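PDB 5M6G: beta-glucosidase from Saccharopolyspora erythraea D, which probably hydrolyses terminal, non-reducing beta-D-glucosyl residues with release of beta-D-glucose, as a member of glycoside hydrolase family 3. Local coordinates for residues P144-L149 against E195-K200; G150-P155 against S205-A210; V184-R189 against E257-P262; A558-G563 against K582-W587. All coordinates share one frame; numbering follows the deposited sequence. Where two conformers were deposited one is given.

Contact 1 (P144-L149 against E195-K200); sequences PHNIGL and ESFGEK. With MG (magnesium ion), chain D.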
loop_
_atom_site.group_PDB
_atom_site.type_symbol
_atom_site.label_atom_id
_atom_site.label_comp_id
_atom_site.label_asym_id
_atom_site.label_seq_id
_atom_site.Cartn_x
_atom_site.Cartn_y
_atom_site.Cartn_z
ATOM N N PRO A 144 -6.723 -5.874 5.238
ATOM C CA PRO A 144 -7.288 -4.520 5.258
ATOM C C PRO A 144 -6.263 -3.503 4.777
ATOM O O PRO A 144 -5.060 -3.643 5.019
ATOM C CB PRO A 144 -7.642 -4.304 6.734
ATOM C CG PRO A 144 -7.898 -5.694 7.263
ATOM C CD PRO A 144 -6.876 -6.556 6.536
ATOM N N HIS A 145 -6.742 -2.487 4.068
ATOM C CA HIS A 145 -5.840 -1.406 3.706
ATOM C C HIS A 145 -5.376 -0.659 4.960
ATOM O O HIS A 145 -5.931 -0.805 6.059
ATOM C CB HIS A 145 -6.502 -0.448 2.716
ATOM C CG HIS A 145 -6.326 -0.843 1.279
ATOM N ND1 HIS A 145 -5.086 -0.974 0.683
ATOM C CD2 HIS A 145 -7.237 -1.144 0.322
ATOM C CE1 HIS A 145 -5.242 -1.318 -0.584
ATOM N NE2 HIS A 145 -6.540 -1.437 -0.827
ATOM N N ASN A 146 -4.334 0.153 4.767
ATOM C CA ASN A 146 -3.617 0.763 5.885
ATOM C C ASN A 146 -4.529 1.566 6.815
ATOM O O ASN A 146 -4.327 1.556 8.035
ATOM C CB ASN A 146 -2.489 1.656 5.356
ATOM C CG ASN A 146 -1.273 0.856 4.933
ATOM O OD1 ASN A 146 -1.205 -0.341 5.181
ATOM N ND2 ASN A 146 -0.296 1.520 4.311
ATOM N N ILE A 147 -5.515 2.284 6.276
ATOM C CA ILE A 147 -6.320 3.140 7.148
ATOM C C ILE A 147 -7.025 2.298 8.212
ATOM O O ILE A 147 -6.999 2.633 9.402
ATOM C CB ILE A 147 -7.301 4.008 6.329
ATOM C CG1 ILE A 147 -8.099 4.941 7.251
ATOM C CG2 ILE A 147 -8.273 3.155 5.492
ATOM C CD1 ILE A 147 -8.980 5.935 6.510
ATOM N N GLY A 148 -7.600 1.155 7.814
ATOM C CA GLY A 148 -8.192 0.258 8.798
ATOM C C GLY A 148 -7.163 -0.345 9.735
ATOM O O GLY A 148 -7.416 -0.497 10.934
ATOM N N LEU A 149 -5.980 -0.690 9.206
ATOM C CA LEU A 149 -4.900 -1.151 10.073
ATOM C C LEU A 149 -4.530 -0.090 11.106
ATOM O O LEU A 149 -4.273 -0.415 12.270
ATOM C CB LEU A 149 -3.683 -1.547 9.235
ATOM C CG LEU A 149 -3.929 -2.728 8.277
ATOM C CD1 LEU A 149 -2.606 -3.187 7.596
ATOM C CD2 LEU A 149 -4.631 -3.929 8.978
ATOM N N GLU A 195 -4.399 4.477 1.897
ATOM C CA GLU A 195 -3.078 3.882 2.025
ATOM C C GLU A 195 -2.308 4.428 3.217
ATOM O O GLU A 195 -1.182 3.991 3.464
ATOM C CB GLU A 195 -2.287 4.108 0.738
ATOM C CG GLU A 195 -3.020 3.577 -0.480
ATOM C CD GLU A 195 -2.111 3.432 -1.675
ATOM O OE1 GLU A 195 -1.128 2.668 -1.578
ATOM O OE2 GLU A 195 -2.387 4.081 -2.706
ATOM N N SER A 196 -2.886 5.367 3.961
ATOM C CA SER A 196 -2.235 5.973 5.114
ATOM C C SER A 196 -2.724 5.322 6.401
ATOM O O SER A 196 -3.923 5.085 6.578
ATOM C CB SER A 196 -2.516 7.481 5.147
ATOM O OG SER A 196 -2.059 8.100 6.340
ATOM N N PHE A 197 -1.794 5.056 7.314
ATOM C CA PHE A 197 -2.177 4.547 8.623
ATOM C C PHE A 197 -2.911 5.583 9.475
ATOM O O PHE A 197 -3.553 5.214 10.465
ATOM C CB PHE A 197 -0.950 4.061 9.374
ATOM C CG PHE A 197 -0.338 2.829 8.796
ATOM C CD1 PHE A 197 -0.989 1.607 8.900
ATOM C CD2 PHE A 197 0.903 2.885 8.169
ATOM C CE1 PHE A 197 -0.411 0.437 8.381
ATOM C CE2 PHE A 197 1.489 1.733 7.657
ATOM C CZ PHE A 197 0.825 0.505 7.755
ATOM N N GLY A 198 -2.832 6.859 9.143
ATOM C CA GLY A 198 -3.572 7.830 9.927
ATOM C C GLY A 198 -3.050 9.227 9.703
ATOM O O GLY A 198 -2.019 9.444 9.068
ATOM N N GLU A 199 -3.793 10.188 10.247
ATOM C CA GLU A 199 -3.471 11.595 10.054
ATOM C C GLU A 199 -2.390 12.096 11.001
ATOM O O GLU A 199 -1.884 13.206 10.802
ATOM C CB GLU A 199 -4.730 12.451 10.233
ATOM C CG GLU A 199 -5.134 12.614 11.683
ATOM C CD GLU A 199 -6.457 13.345 11.852
ATOM O OE1 GLU A 199 -7.214 13.448 10.864
ATOM O OE2 GLU A 199 -6.734 13.807 12.978
ATOM N N LYS A 200 -2.045 11.336 12.036
ATOM C CA LYS A 200 -1.053 11.760 13.013
ATOM C C LYS A 200 0.241 10.997 12.795
ATOM O O LYS A 200 0.226 9.784 12.568
ATOM C CB LYS A 200 -1.545 11.547 14.442
ATOM C CG LYS A 200 -2.768 12.378 14.779
ATOM C CD LYS A 200 -3.251 12.107 16.191
ATOM C CE LYS A 200 -2.317 12.693 17.225
ATOM N NZ LYS A 200 -2.776 14.044 17.615
HETATM MG MG MG D . -7.375 14.419 8.946
HETATM O O HOH W 1 -6.683 13.319 7.163
HETATM O O HOH W 2 -9.489 13.674 8.496
#
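N146, in the first turn of helix 146-152, lays its side chain between E195 and F197. Its CB sits over the face of the F197 ring, 4.0 Å from the centroid, in a CH-pi contact. CG comes next, placed beside the backbone N (chi1 -79°), and rides above the ring toward its rim. From there the amide divides: OD1 projects past the rim, equally close to CZ and CE1 of F197, while ND2 stays over the face and donates to E195 O at 2.8 Å. That bond is fairly straight at the hydrogen (156°) and stays near the amide plane of N146, although ND2 stands above the carbonyl plane of E195. Amide and ring planes differ by 21°, a stacked arrangement. At the rim of the same ring, L149 CB meets CE1 of F197 at 3.9 Å. On the backbone side, I147 makes a CA-H...O contact to S196 O.

The loop 195-200 contains an ST turn, S196 OG accepting from G198 N while also pairing with C183 O and A185 N. G198 adopts an extended conformation that would jam a CB against the preceding carbonyl. Beyond it, E199 OE1 binds magnesium at 2.2 Å, in a site completed by I596 O, N597 and two waters. At the other end, E195 makes a salt bridge to R192, a sorbitol-binding residue, and is thus second shell to the ligand pocket. Asparagine suits position 146 because a flat amide can both stack and donate: one bond satisfies the buried E195 carbonyl and fixes the amide's rotation over the ring.

Contact 2 (G150-P155 against S205-A210); sequences GATGNP and SAMTSA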
loop_
_atom_site.group_PDB
_atom_site.type_symbol
_atom_site.label_atom_id
_atom_site.label_comp_id
_atom_site.label_asym_id
_atom_site.label_seq_id
_atom_site.Cartn_x
_atom_site.Cartn_y
_atom_site.Cartn_z
ATOM N N GLY A 150 -4.498 1.183 10.702
ATOM C CA GLY A 150 -4.248 2.242 11.673
ATOM C C GLY A 150 -5.334 2.302 12.727
ATOM O O GLY A 150 -5.062 2.533 13.908
ATOM N N ALA A 151 -6.581 2.070 12.314
ATOM C CA ALA A 151 -7.701 2.042 13.252
ATOM C C ALA A 151 -7.568 0.934 14.287
ATOM O O ALA A 151 -8.109 1.070 15.388
ATOM C CB ALA A 151 -9.015 1.895 12.485
ATOM N N THR A 152 -6.832 -0.145 13.986
ATOM C CA THR A 152 -6.670 -1.200 14.987
ATOM C C THR A 152 -5.860 -0.736 16.183
ATOM O O THR A 152 -5.995 -1.320 17.264
ATOM C CB THR A 152 -5.967 -2.429 14.406
ATOM O OG1 THR A 152 -4.585 -2.108 14.176
ATOM C CG2 THR A 152 -6.626 -2.878 13.108
ATOM N N GLY A 153 -5.013 0.279 16.005
ATOM C CA GLY A 153 -4.062 0.675 17.033
ATOM C C GLY A 153 -3.145 -0.437 17.496
ATOM O O GLY A 153 -2.666 -0.400 18.633
ATOM N N ASN A 154 -2.869 -1.421 16.635
ATOM C CA ASN A 154 -2.172 -2.650 17.015
ATOM C C ASN A 154 -0.944 -2.851 16.131
ATOM O O ASN A 154 -1.022 -3.527 15.091
ATOM C CB ASN A 154 -3.130 -3.834 16.911
ATOM C CG ASN A 154 -2.542 -5.114 17.445
ATOM O OD1 ASN A 154 -1.336 -5.210 17.681
ATOM N ND2 ASN A 154 -3.400 -6.123 17.635
ATOM N N PRO A 155 0.212 -2.290 16.507
ATOM C CA PRO A 155 1.418 -2.451 15.669
ATOM C C PRO A 155 1.904 -3.882 15.567
ATOM O O PRO A 155 2.494 -4.265 14.546
ATOM C CB PRO A 155 2.464 -1.568 16.367
ATOM C CG PRO A 155 1.679 -0.661 17.275
ATOM C CD PRO A 155 0.439 -1.399 17.657
ATOM N N SER A 205 4.125 6.269 12.274
ATOM C CA SER A 205 5.391 5.854 12.878
ATOM C C SER A 205 5.248 4.524 13.610
ATOM O O SER A 205 6.093 3.629 13.469
ATOM C CB SER A 205 5.905 6.934 13.831
ATOM O OG SER A 205 6.248 8.107 13.124
ATOM N N ALA A 206 4.183 4.372 14.399
ATOM C CA ALA A 206 3.980 3.115 15.103
ATOM C C ALA A 206 3.793 1.960 14.134
ATOM O O ALA A 206 4.255 0.841 14.397
ATOM C CB ALA A 206 2.771 3.229 16.036
ATOM N N MET A 207 3.152 2.205 12.999
ATOM C CA MET A 207 2.851 1.119 12.082
ATOM C C MET A 207 3.992 0.828 11.104
ATOM O O MET A 207 3.833 -0.026 10.225
ATOM C CB MET A 207 1.552 1.399 11.329
ATOM C CG MET A 207 0.348 1.577 12.252
ATOM S SD MET A 207 0.133 0.170 13.361
ATOM C CE MET A 207 -1.566 0.461 13.896
ATOM N N THR A 208 5.135 1.498 11.246
ATOM C CA THR A 208 6.297 1.058 10.490
ATOM C C THR A 208 6.783 -0.301 10.968
ATOM O O THR A 208 7.709 -0.859 10.371
ATOM C CB THR A 208 7.440 2.091 10.578
ATOM O OG1 THR A 208 7.892 2.194 11.934
ATOM C CG2 THR A 208 6.974 3.451 10.089
ATOM N N SER A 209 6.172 -0.850 12.024
ATOM C CA SER A 209 6.353 -2.259 12.343
ATOM C C SER A 209 6.077 -3.158 11.137
ATOM O O SER A 209 6.557 -4.295 11.100
ATOM C CB SER A 209 5.445 -2.635 13.517
ATOM O OG SER A 209 4.091 -2.622 13.114
ATOM N N ALA A 210 5.320 -2.674 10.145
ATOM C CA ALA A 210 5.181 -3.409 8.889
ATOM C C ALA A 210 6.539 -3.711 8.268
ATOM O O ALA A 210 6.727 -4.767 7.644
ATOM C CB ALA A 210 4.324 -2.617 7.904
#
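The puckered pyrrolidine ring of P155 sets its CB against A206 O at 3.6 Å and its CG against A206 CB at 4.2 Å. M207 reaches the same residue from another direction; two conformers exist, and in the one described SD lies 3.7 Å from P155 CA, while the bend at chi2 carries the CE methyl to N154 N and to the CA atoms of G150 and G153. This corner joins helix 146-152 to helix 155-170. G153 leaves the first helix with positive phi, which favours glycine; T152 OG1, bonded to L149 O, accepts from N154 N in an ST turn, and N154 caps the second helix through OD1 to L157 N while its ND2 bonds E411. P155 follows as the first residue of that helix, a place where a missing N-H costs nothing. Across the contact, S209 OG donates to P155 O at 2.7 Å, tilted 28° from the carbonyl plane; chi1 of 70° holds the hydroxyl between the serine's own N and carbonyl carbon. With an alanine at S209, P155 O would probably lose this donor and the helix start its polar tie to 205-210. M207 also packs against V158 of helix 155-170.

Contact 3 (V184-R189 against E257-P262); sequences VARDDR and EIHLPP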
loop_
_atom_site.group_PDB
_atom_site.type_symbol
_atom_site.label_atom_id
_atom_site.label_comp_id
_atom_site.label_asym_id
_atom_site.label_seq_id
_atom_site.Cartn_x
_atom_site.Cartn_y
_atom_site.Cartn_z
ATOM N N VAL A 184 1.353 10.383 5.818
ATOM C CA VAL A 184 0.460 10.896 6.852
ATOM C C VAL A 184 -0.607 11.705 6.128
ATOM O O VAL A 184 -0.357 12.836 5.702
ATOM C CB VAL A 184 1.222 11.743 7.875
ATOM C CG1 VAL A 184 0.277 12.294 8.909
ATOM C CG2 VAL A 184 2.316 10.912 8.534
ATOM N N ALA A 185 -1.799 11.130 5.975
ATOM C CA ALA A 185 -2.838 11.733 5.144
ATOM C C ALA A 185 -3.552 12.818 5.945
ATOM O O ALA A 185 -4.258 12.518 6.912
ATOM C CB ALA A 185 -3.821 10.672 4.656
ATOM N N ARG A 186 -3.379 14.075 5.530
ATOM C CA ARG A 186 -3.969 15.218 6.212
ATOM C C ARG A 186 -5.200 15.782 5.516
ATOM O O ARG A 186 -5.850 16.667 6.081
ATOM C CB ARG A 186 -2.928 16.345 6.358
ATOM C CG ARG A 186 -1.605 15.899 6.942
ATOM C CD ARG A 186 -1.672 15.740 8.445
ATOM N NE ARG A 186 -1.815 17.026 9.136
ATOM C CZ ARG A 186 -2.095 17.128 10.434
ATOM N NH1 ARG A 186 -2.205 18.321 11.011
ATOM N NH2 ARG A 186 -2.260 16.027 11.161
ATOM N N ASP A 187 -5.533 15.322 4.310
ATOM C CA ASP A 187 -6.686 15.848 3.577
ATOM C C ASP A 187 -7.456 14.693 2.942
ATOM O O ASP A 187 -7.007 14.103 1.951
ATOM C CB ASP A 187 -6.248 16.865 2.520
ATOM C CG ASP A 187 -7.407 17.698 2.001
ATOM O OD1 ASP A 187 -8.441 17.111 1.626
ATOM O OD2 ASP A 187 -7.283 18.947 1.971
ATOM N N ASP A 188 -8.643 14.409 3.479
ATOM C CA ASP A 188 -9.395 13.222 3.082
ATOM C C ASP A 188 -9.783 13.223 1.608
ATOM O O ASP A 188 -10.173 12.180 1.087
ATOM C CB ASP A 188 -10.654 13.093 3.951
ATOM C CG ASP A 188 -10.338 12.678 5.369
ATOM O OD1 ASP A 188 -9.173 12.304 5.636
ATOM O OD2 ASP A 188 -11.262 12.708 6.210
ATOM N N ARG A 189 -9.700 14.365 0.925
ATOM C CA ARG A 189 -9.980 14.378 -0.504
ATOM C C ARG A 189 -8.981 13.550 -1.299
ATOM O O ARG A 189 -9.267 13.188 -2.447
ATOM C CB ARG A 189 -9.976 15.821 -1.007
ATOM C CG ARG A 189 -11.208 16.583 -0.567
ATOM C CD ARG A 189 -11.109 18.037 -0.938
ATOM N NE ARG A 189 -10.218 18.747 -0.034
ATOM C CZ ARG A 189 -10.113 20.074 0.019
ATOM N NH1 ARG A 189 -10.850 20.832 -0.782
ATOM N NH2 ARG A 189 -9.264 20.642 0.867
ATOM N N GLU A 257 7.945 17.900 11.398
ATOM C CA GLU A 257 7.203 17.453 12.573
ATOM C C GLU A 257 6.070 16.492 12.227
ATOM O O GLU A 257 5.768 15.597 13.027
ATOM C CB GLU A 257 6.651 18.658 13.340
ATOM C CG GLU A 257 7.740 19.515 13.961
ATOM C CD GLU A 257 7.178 20.644 14.798
ATOM O OE1 GLU A 257 5.965 20.907 14.675
ATOM O OE2 GLU A 257 7.951 21.269 15.561
ATOM N N ILE A 258 5.448 16.637 11.064
ATOM C CA ILE A 258 4.299 15.811 10.689
ATOM C C ILE A 258 4.695 14.654 9.768
ATOM O O ILE A 258 4.358 13.500 10.032
ATOM C CB ILE A 258 3.198 16.678 10.044
ATOM C CG1 ILE A 258 2.741 17.770 11.012
ATOM C CG2 ILE A 258 2.020 15.792 9.600
ATOM C CD1 ILE A 258 1.592 18.627 10.479
ATOM N N HIS A 259 5.414 14.937 8.679
ATOM C CA HIS A 259 5.566 13.966 7.599
ATOM C C HIS A 259 6.863 13.176 7.657
ATOM O O HIS A 259 6.892 12.018 7.226
ATOM C CB HIS A 259 5.460 14.678 6.246
ATOM C CG HIS A 259 4.160 15.398 6.059
ATOM N ND1 HIS A 259 3.019 14.762 5.618
ATOM C CD2 HIS A 259 3.810 16.688 6.286
ATOM C CE1 HIS A 259 2.024 15.633 5.569
ATOM N NE2 HIS A 259 2.478 16.808 5.969
ATOM N N LEU A 260 7.927 13.770 8.181
ATOM C CA LEU A 260 9.228 13.126 8.278
ATOM C C LEU A 260 9.330 12.005 9.319
ATOM O O LEU A 260 10.036 11.023 9.060
ATOM C CB LEU A 260 10.294 14.184 8.566
ATOM C CG LEU A 260 11.727 13.680 8.381
ATOM C CD1 LEU A 260 11.975 13.266 6.925
ATOM C CD2 LEU A 260 12.706 14.748 8.831
ATOM N N PRO A 261 8.698 12.102 10.495
ATOM C CA PRO A 261 8.995 11.138 11.578
ATOM C C PRO A 261 8.767 9.688 11.180
ATOM O O PRO A 261 9.558 8.821 11.590
ATOM C CB PRO A 261 8.044 11.570 12.706
ATOM C CG PRO A 261 7.960 13.052 12.515
ATOM C CD PRO A 261 7.882 13.219 11.016
ATOM N N PRO A 262 7.711 9.351 10.423
ATOM C CA PRO A 262 7.564 7.937 10.028
ATOM C C PRO A 262 8.725 7.423 9.191
ATOM O O PRO A 262 9.055 6.234 9.275
ATOM C CB PRO A 262 6.251 7.925 9.238
ATOM C CG PRO A 262 5.468 9.049 9.837
ATOM C CD PRO A 262 6.513 10.123 10.032
HETATM O O HOH W 3 2.693 12.352 4.253
#
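V184 and H259 bring the two backbones closest, their CA atoms 6.0 Å apart. The segment 184-189 runs without regular structure, whereas 257-262 carries helix 252-259, with a pi-type turn at 257-259, over into helix 261-268 by way of P261 and P262. The residue four on from I258 is P262, which has no N-H to give, and I258 O is left buried without a polar partner; V184 CG2 lies 3.6 Å from it. The branched valine packs two ways: CG1 meets I258 CG2 at 4.0 Å, and CG2 meets P262 CG at 3.9 Å. Polar linkage comes through a water that accepts from V184 N and hydrogen-bonds H259 ND1 near the plane of the imidazole. I258 CG2 lies over the centre of that same ring, so the histidine is fixed by an apolar face and a polar edge.

R186 bends at chi2 and chi3 (-79° and -69°), bringing its guanidinium under I258 CD1, which stands 3.6 Å above the plane, and nearly perpendicular to the H259 ring (88°). Its NH2 donates to E199 O. A leucine in place of R186 would probably leave the backbone O of E199, whose carboxylate binds magnesium, without that donor, and take the flat cover from the I258 methyl. Farther along, D187 forms an Asx turn with R189 N and is gripped side-on by the R189 guanidinium.

The loop leads on from strand 176-177, and V184 and P262 both pack on A204 of helix 201-206, which thus shares this junction with helices 252-259 and 261-268.

Contact 4 (A558-G563 against K582-W587); sequences ASWLPG and KLPMTW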
loop_
_atom_site.group_PDB
_atom_site.type_symbol
_atom_site.label_atom_id
_atom_site.label_comp_id
_atom_site.label_asym_id
_atom_site.label_seq_id
_atom_site.Cartn_x
_atom_site.Cartn_y
_atom_site.Cartn_z
ATOM N N ALA A 558 -17.883 1.802 10.929
ATOM C CA ALA A 558 -16.938 2.104 9.856
ATOM C C ALA A 558 -16.057 0.882 9.632
ATOM O O ALA A 558 -15.353 0.445 10.547
ATOM C CB ALA A 558 -16.083 3.326 10.201
ATOM N N SER A 559 -16.094 0.330 8.422
ATOM C CA SER A 559 -15.375 -0.899 8.120
ATOM C C SER A 559 -14.138 -0.687 7.265
ATOM O O SER A 559 -13.339 -1.623 7.128
ATOM C CB SER A 559 -16.300 -1.905 7.416
ATOM O OG SER A 559 -17.312 -2.351 8.302
ATOM N N TRP A 560 -13.964 0.499 6.692
ATOM C CA TRP A 560 -12.791 0.858 5.859
ATOM C C TRP A 560 -12.791 -0.069 4.633
ATOM O O TRP A 560 -13.844 -0.236 3.998
ATOM C CB TRP A 560 -11.521 0.848 6.690
ATOM C CG TRP A 560 -11.694 1.529 8.000
ATOM C CD1 TRP A 560 -11.667 0.951 9.233
ATOM C CD2 TRP A 560 -11.974 2.922 8.211
ATOM N NE1 TRP A 560 -11.903 1.900 10.207
ATOM C CE2 TRP A 560 -12.086 3.120 9.605
ATOM C CE3 TRP A 560 -12.119 4.021 7.358
ATOM C CZ2 TRP A 560 -12.334 4.379 10.170
ATOM C CZ3 TRP A 560 -12.377 5.272 7.918
ATOM C CH2 TRP A 560 -12.481 5.437 9.315
ATOM N N LEU A 561 -11.645 -0.645 4.248
ATOM C CA LEU A 561 -11.541 -1.552 3.104
ATOM C C LEU A 561 -10.953 -2.854 3.621
ATOM O O LEU A 561 -9.726 -3.056 3.576
ATOM C CB LEU A 561 -10.678 -0.958 1.991
ATOM C CG LEU A 561 -11.164 0.404 1.498
ATOM C CD1 LEU A 561 -10.092 1.096 0.639
ATOM C CD2 LEU A 561 -12.484 0.257 0.747
ATOM N N PRO A 562 -11.795 -3.768 4.121
ATOM C CA PRO A 562 -11.287 -4.864 4.963
ATOM C C PRO A 562 -10.571 -5.973 4.221
ATOM O O PRO A 562 -9.875 -6.761 4.869
ATOM C CB PRO A 562 -12.557 -5.404 5.648
ATOM C CG PRO A 562 -13.683 -4.982 4.762
ATOM C CD PRO A 562 -13.264 -3.668 4.143
ATOM N N GLY A 563 -10.715 -6.076 2.905
ATOM C CA GLY A 563 -9.982 -7.089 2.176
ATOM C C GLY A 563 -10.765 -8.366 1.932
ATOM O O GLY A 563 -11.994 -8.342 1.827
ATOM N N LYS A 582 -10.315 2.443 16.836
ATOM C CA LYS A 582 -10.483 3.869 17.079
ATOM C C LYS A 582 -10.186 4.620 15.790
ATOM O O LYS A 582 -9.415 4.151 14.949
ATOM C CB LYS A 582 -9.554 4.377 18.195
ATOM C CG LYS A 582 -9.576 3.556 19.474
ATOM C CD LYS A 582 -10.932 3.647 20.164
ATOM C CE LYS A 582 -10.930 2.899 21.495
ATOM N NZ LYS A 582 -12.171 3.153 22.292
ATOM N N LEU A 583 -10.804 5.786 15.635
ATOM C CA LEU A 583 -10.619 6.572 14.422
ATOM C C LEU A 583 -9.164 6.980 14.225
ATOM O O LEU A 583 -8.579 7.628 15.110
ATOM C CB LEU A 583 -11.488 7.821 14.440
ATOM C CG LEU A 583 -12.972 7.627 14.129
ATOM C CD1 LEU A 583 -13.634 8.987 13.893
ATOM C CD2 LEU A 583 -13.171 6.717 12.922
ATOM N N PRO A 584 -8.553 6.641 13.089
ATOM C CA PRO A 584 -7.213 7.142 12.765
ATOM C C PRO A 584 -7.210 8.473 12.028
ATOM O O PRO A 584 -6.137 9.071 11.869
ATOM C CB PRO A 584 -6.660 6.023 11.866
ATOM C CG PRO A 584 -7.888 5.550 11.125
ATOM C CD PRO A 584 -9.005 5.593 12.148
ATOM N N MET A 585 -8.364 8.922 11.530
ATOM C CA MET A 585 -8.538 10.248 10.951
ATOM C C MET A 585 -9.686 10.934 11.677
ATOM O O MET A 585 -10.632 10.278 12.120
ATOM C CB MET A 585 -8.859 10.213 9.434
ATOM C CG MET A 585 -7.675 10.008 8.466
ATOM S SD MET A 585 -6.955 8.371 8.631
ATOM C CE MET A 585 -5.909 8.202 7.170
ATOM N N THR A 586 -9.596 12.257 11.792
ATOM C CA THR A 586 -10.701 13.046 12.321
ATOM C C THR A 586 -11.856 13.061 11.320
ATOM O O THR A 586 -11.649 13.254 10.119
ATOM C CB THR A 586 -10.217 14.469 12.614
ATOM O OG1 THR A 586 -9.224 14.437 13.649
ATOM C CG2 THR A 586 -11.356 15.345 13.061
ATOM N N TRP A 587 -13.079 12.860 11.802
ATOM C CA TRP A 587 -14.239 12.698 10.927
ATOM C C TRP A 587 -15.000 14.017 10.807
ATOM O O TRP A 587 -15.515 14.532 11.806
ATOM C CB TRP A 587 -15.157 11.595 11.447
ATOM C CG TRP A 587 -16.106 11.066 10.417
ATOM C CD1 TRP A 587 -17.077 11.766 9.751
ATOM C CD2 TRP A 587 -16.188 9.712 9.941
ATOM N NE1 TRP A 587 -17.756 10.927 8.884
ATOM C CE2 TRP A 587 -17.225 9.665 8.983
ATOM C CE3 TRP A 587 -15.481 8.539 10.230
ATOM C CZ2 TRP A 587 -17.565 8.494 8.309
ATOM C CZ3 TRP A 587 -15.829 7.370 9.557
ATOM C CH2 TRP A 587 -16.859 7.358 8.615
#
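A558 and L583 are the nearest residues along the backbones, yet their CA atoms are 9.0 Å apart, so side chains alone bridge the gap between strand 555-560 and the irregular segment 582-587. The indole of W560 spans most of it. L583 CD2 meets the indole at its edge, 3.7 Å from CZ2, the two side chains crossing at about a right angle. P584 CD comes to the same atom at 4.1 Å. Beside it, CH2 of W560 touches CZ3 of W587 at 3.9 Å, the two side chains sliding past each other in opposite directions. A558 CB reaches that CZ3 as well, and also sits 3.9 Å above the W560 ring plane, offset toward the rim, its small methyl beside the junction of the two tryptophans. The strand belongs to the mixed sheet of the family 3 C-terminal domain, lying between strands 414-418 and 534-539. W560 also turns its indole onto I147 and A151 of helix 146-152, making it a broad apolar wedge where the N-terminal and C-terminal domains meet. W587 has CG anti to the backbone N (chi1 -161°), which carries its six-membered ring toward the strand; it also stacks edge-to-face with F606.

Overall arrangement
From the N terminus, helix 146-152 supplies the first partners of contacts 1 and 2. Contact 1 closes a loop on 195-200 and contact 2 a slightly later one on 205-210, so the two cross. Contact 3 opens at 184-189, before either has closed, and ends at 257-262, crossing both. These three interlocked loops tie together helices 146-152, 201-206, 209-215, 252-259 and 261-268 of the N-terminal domain. Contact 4 follows in series, a short loop within the C-terminal domain. The two domains are nevertheless sewn together: E199 N and OE2 of contact 1 pair with P584 O and T586 OG1 of contact 4, and A151 O pairs with K582 N.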